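Local atomic coordinates of Non-sulfated chondroitin lyase E66 (Autographa californica nucleopolyhedrovirus, PDB entry 3VSN), a protein that degrades non-sulfated chondroitin as a polysaccharide lyase of the occlusion-derived virus envelope and is essential for oral infectivity in the insect host. Residues Ala282-Gly287 with Thr314-Val319; Gly337-Val342 with Ser444-Tyr449. All blocks are in the same frame, centred on the assembly; numbering follows the deposited sequence.

Contact 1: Ala282-Gly287 with Thr314-Val319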
# COMPACT_ATOMS: atom_id res chain seq x y z
N ALA A 282 -4.95 7.26 5.71
CA ALA A 282 -4.94 6.23 4.66
C ALA A 282 -3.53 5.73 4.36
O ALA A 282 -3.32 4.54 4.13
CB ALA A 282 -5.59 6.76 3.39
N ILE A 283 -2.56 6.65 4.36
CA ILE A 283 -1.17 6.30 4.10
C ILE A 283 -0.56 5.60 5.32
O ILE A 283 0.14 4.59 5.17
CB ILE A 283 -0.33 7.53 3.66
CG1 ILE A 283 -0.92 8.17 2.38
CG2 ILE A 283 1.14 7.16 3.47
CD1 ILE A 283 -1.04 7.26 1.17
N GLU A 284 -0.84 6.12 6.52
CA GLU A 284 -0.41 5.46 7.76
C GLU A 284 -0.92 4.02 7.82
O GLU A 284 -0.21 3.12 8.28
CB GLU A 284 -0.93 6.21 8.99
CG GLU A 284 -0.28 7.57 9.21
CD GLU A 284 -0.82 8.29 10.44
OE1 GLU A 284 -1.84 7.84 11.02
OE2 GLU A 284 -0.21 9.31 10.82
N ASN A 285 -2.15 3.82 7.36
CA ASN A 285 -2.80 2.51 7.43
C ASN A 285 -2.14 1.40 6.61
O ASN A 285 -2.37 0.22 6.88
CB ASN A 285 -4.29 2.62 7.07
CG ASN A 285 -5.13 3.10 8.24
OD1 ASN A 285 -4.67 3.17 9.37
ND2 ASN A 285 -6.39 3.45 7.95
N VAL A 286 -1.32 1.76 5.62
CA VAL A 286 -0.71 0.75 4.73
C VAL A 286 0.79 0.90 4.47
O VAL A 286 1.46 -0.08 4.13
CB VAL A 286 -1.46 0.63 3.37
CG1 VAL A 286 -2.94 0.35 3.56
CG2 VAL A 286 -1.24 1.87 2.50
N GLY A 287 1.33 2.11 4.63
CA GLY A 287 2.70 2.38 4.22
C GLY A 287 3.75 2.27 5.31
O GLY A 287 3.44 1.92 6.45
N THR A 314 5.35 11.75 7.47
CA THR A 314 6.17 11.26 8.57
C THR A 314 5.34 10.22 9.31
O THR A 314 4.25 10.54 9.81
CB THR A 314 6.60 12.39 9.53
OG1 THR A 314 7.42 13.33 8.83
CG2 THR A 314 7.40 11.83 10.71
N TYR A 315 5.84 8.99 9.36
CA TYR A 315 5.10 7.87 9.92
C TYR A 315 5.31 7.73 11.42
O TYR A 315 6.45 7.75 11.88
CB TYR A 315 5.55 6.57 9.25
CG TYR A 315 5.15 6.39 7.81
CD1 TYR A 315 5.91 6.95 6.77
CD2 TYR A 315 4.04 5.62 7.46
CE1 TYR A 315 5.55 6.77 5.44
CE2 TYR A 315 3.68 5.43 6.14
CZ TYR A 315 4.43 6.01 5.13
OH TYR A 315 4.08 5.81 3.82
N PRO A 316 4.21 7.58 12.20
CA PRO A 316 4.35 7.31 13.62
C PRO A 316 4.65 5.83 13.88
O PRO A 316 4.35 4.98 13.04
CB PRO A 316 2.97 7.67 14.18
CG PRO A 316 2.03 7.39 13.05
CD PRO A 316 2.80 7.70 11.79
N LEU A 317 5.25 5.54 15.03
CA LEU A 317 5.39 4.16 15.50
C LEU A 317 4.06 3.82 16.16
O LEU A 317 3.73 4.37 17.21
CB LEU A 317 6.54 4.04 16.50
CG LEU A 317 7.93 4.54 16.08
CD1 LEU A 317 8.81 4.81 17.30
CD2 LEU A 317 8.61 3.57 15.12
N ALA A 318 3.30 2.93 15.53
CA ALA A 318 1.92 2.70 15.94
C ALA A 318 1.32 1.44 15.37
O ALA A 318 1.82 0.87 14.40
CB ALA A 318 1.05 3.90 15.56
N VAL A 319 0.22 1.01 15.98
CA VAL A 319 -0.63 -0.04 15.43
C VAL A 319 -1.89 0.64 14.89
O VAL A 319 -2.55 1.40 15.60
CB VAL A 319 -0.98 -1.10 16.49
CG1 VAL A 319 -1.81 -2.23 15.89
CG2 VAL A 319 0.29 -1.65 17.14
O HOH W 1 1.61 11.14 9.76

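Contact 2: Gly337-Val342 with Ser444-Tyr449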
# COMPACT_ATOMS: atom_id res chain seq x y z
N GLY A 337 4.62 -4.74 9.71
CA GLY A 337 3.78 -5.92 9.50
C GLY A 337 2.38 -5.49 9.14
O GLY A 337 1.90 -4.46 9.62
N SER A 338 1.70 -6.27 8.30
CA SER A 338 0.33 -5.95 7.92
C SER A 338 -0.45 -7.18 7.47
O SER A 338 0.12 -8.09 6.87
CB SER A 338 0.32 -4.89 6.81
OG SER A 338 -1.00 -4.41 6.57
N VAL A 339 -1.75 -7.19 7.77
CA VAL A 339 -2.65 -8.21 7.24
C VAL A 339 -3.84 -7.53 6.57
O VAL A 339 -4.49 -6.67 7.17
CB VAL A 339 -3.17 -9.18 8.33
CG1 VAL A 339 -4.18 -10.16 7.75
CG2 VAL A 339 -2.03 -9.94 8.99
N VAL A 340 -4.11 -7.92 5.33
CA VAL A 340 -5.37 -7.56 4.68
C VAL A 340 -6.38 -8.66 5.00
O VAL A 340 -6.16 -9.83 4.68
CB VAL A 340 -5.22 -7.39 3.15
CG1 VAL A 340 -6.57 -7.17 2.49
CG2 VAL A 340 -4.27 -6.23 2.84
N GLY A 341 -7.47 -8.28 5.67
CA GLY A 341 -8.53 -9.21 6.03
C GLY A 341 -9.48 -9.44 4.87
O GLY A 341 -9.16 -9.11 3.72
N VAL A 342 -10.64 -10.01 5.17
CA VAL A 342 -11.61 -10.37 4.14
C VAL A 342 -13.00 -9.93 4.60
O VAL A 342 -13.41 -10.21 5.73
CB VAL A 342 -11.58 -11.90 3.86
CG1 VAL A 342 -12.45 -12.25 2.66
CG2 VAL A 342 -10.16 -12.39 3.60
N SER A 444 -8.40 -17.63 10.47
CA SER A 444 -7.03 -17.13 10.57
C SER A 444 -6.90 -16.20 11.76
O SER A 444 -7.67 -15.25 11.89
CB SER A 444 -6.63 -16.41 9.28
OG SER A 444 -5.37 -15.78 9.40
N CYS A 445 -5.93 -16.49 12.63
CA CYS A 445 -5.66 -15.69 13.82
C CYS A 445 -4.25 -15.13 13.72
O CYS A 445 -3.28 -15.90 13.69
CB CYS A 445 -5.75 -16.57 15.07
SG CYS A 445 -7.30 -17.46 15.30
N THR A 446 -4.12 -13.81 13.67
CA THR A 446 -2.79 -13.19 13.63
C THR A 446 -2.64 -12.21 14.79
O THR A 446 -3.56 -11.45 15.07
CB THR A 446 -2.54 -12.44 12.31
OG1 THR A 446 -3.05 -13.21 11.21
CG2 THR A 446 -1.05 -12.19 12.09
N LEU A 447 -1.48 -12.23 15.45
CA LEU A 447 -1.17 -11.25 16.47
C LEU A 447 0.19 -10.61 16.21
O LEU A 447 1.20 -11.32 16.12
CB LEU A 447 -1.21 -11.89 17.87
CG LEU A 447 -0.84 -11.00 19.07
CD1 LEU A 447 -1.90 -9.94 19.33
CD2 LEU A 447 -0.60 -11.86 20.30
N PHE A 448 0.21 -9.28 16.09
CA PHE A 448 1.46 -8.52 16.00
C PHE A 448 1.79 -7.94 17.37
O PHE A 448 0.91 -7.44 18.07
CB PHE A 448 1.35 -7.36 14.99
CG PHE A 448 1.18 -7.79 13.55
CD1 PHE A 448 2.23 -8.39 12.86
CD2 PHE A 448 -0.01 -7.54 12.88
CE1 PHE A 448 2.08 -8.76 11.53
CE2 PHE A 448 -0.17 -7.92 11.55
CZ PHE A 448 0.88 -8.53 10.87
N TYR A 449 3.07 -8.00 17.74
CA TYR A 449 3.55 -7.46 19.02
C TYR A 449 5.04 -7.09 18.87
O TYR A 449 5.63 -7.33 17.82
CB TYR A 449 3.37 -8.50 20.13
CG TYR A 449 4.10 -9.80 19.85
CD1 TYR A 449 3.50 -10.82 19.11
CD2 TYR A 449 5.40 -9.99 20.30
CE1 TYR A 449 4.18 -12.00 18.83
CE2 TYR A 449 6.09 -11.17 20.02
CZ TYR A 449 5.47 -12.16 19.30
OH TYR A 449 6.16 -13.33 19.03

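Contact 1: Ala282-Gly287 with Thr314-Val319
Tyr315 reaches across to Ile283 and Gly287 with the outer part of its ring, while Pro316 beside it receives the side chain of Glu284. The tyrosine CG stands anti to its own carbonyl carbon (chi1 -70°), which directs the phenol toward Ile283 and Gly287. The isoleucine and tyrosine side chains meet at a slant: Ile283 CG2 lies 3.3 Å from Tyr315 OH and 3.9 Å from Tyr315 CZ, so this methyl branch makes the contact. Tyr315 CE2 approaches Gly287 C to 3.3 Å on an oblique path, and Ile283 O lies at the ring edge, near its plane. Within its own segment Ile283 O accepts from Val286 N and, at 2.8 Å, from Gly287 N. The phenol hydroxyl is fixed by a hydrogen bond to Ile309 O in the loop leading to Thr314.

Glu284 and Pro316 are arranged differently, crossing at about a right angle. The glutamate chain is extended beyond CG (chi2 180°), and this carries Glu284 OE2 to 3.5 Å from Pro316 CD. A water donates to both segments, to Glu284 OE2 at 2.8 Å and to Thr314 O at 2.7 Å, while Glu284 OE1 forms a salt bridge with Arg281 NH2. With its two oxygens held by different partners, the carboxylate is restrained from rotating.

Asn285 O and Val286 O accept hydrogen bonds from Thr329 OG1 and Tyr336 OH, tying the same turn to the strands beyond. The arrangement, whose segments are joined by chain without helix or strand, is consistent with the junction between the alpha/alpha-toroid and beta-sandwich parts of the lyase: the last helix before the four-stranded sheet packs against the loop entering its first strand, 318-322, with Ile283 about 10 Å, side chain to side chain, from the proton donor Tyr254.

Contact 2: Gly337-Val342 with Ser444-Tyr449
Ser338 OG is gripped by two groups of the adjacent strand 327-331, Thr329 OG1 and Leu328 O, while the backbone of the same residue faces Phe448: Ser338 N lies 3.5 Å from Phe448 CZ. The serine CB points away from segment 444-449, and the hydroxyl is hydrogen-bonded within its own sheet; across the contact the ring meets backbone and methyl groups.

The ring of Phe448 lies between the strands. Phe448 CG is anti to the carbonyl carbon (chi1 -66°), and the ring extends to the backbone of Gly337. It is sandwiched between Gly337 O over one face and Thr446 CG2 over the opposite face, 4.3 Å from the ring plane and offset toward the rim. Phe448 CE1 comes to 3.9 Å from Gly337 CA. Next along the strand, Val339 meets the ring obliquely, Val339 CG2 lying 3.7 Å from Phe448 CZ. The same methyl is 4.0 Å from Thr446 CG2, so it touches Thr446 and Phe448, whose CB atoms point toward segment 337-342. Thr446 OG1 has its polar partner in Gln455 of strand 452-461, and Met453 of that strand packs on Phe448.

The short strand axes approach to 8.7 Å, too far apart for neighbours in one sheet, and their directions differ by 155°. Side chains therefore bridge two layers: the sheet containing 335-340 stacks face to face on the large antiparallel sheet containing 440-449, as expected of the beta-sandwich part of this lyase.

Both contacts reach the four-stranded sheet 318-322/327-331/335-340/367-370, but from different neighbours. Contact 1 joins its first strand, through the loop before it, to the last helix preceding the sheet; contact 2 joins its third strand to the seven-stranded sheet that holds strand 440-449. Their centres are 15 Å apart and their nearest atoms about 5 Å, without touching. Contact 1 is partly buried and mixes an aromatic ring against backbone with a water-bridged carboxylate. In contact 2 every touching residue is buried, and packing is through methyl groups, a phenyl ring and backbone. Strand 327-331 lies between them, with Thr329 OG1 hydrogen-bonded to Asn285 O from contact 1 and to Ser338 OG from contact 2.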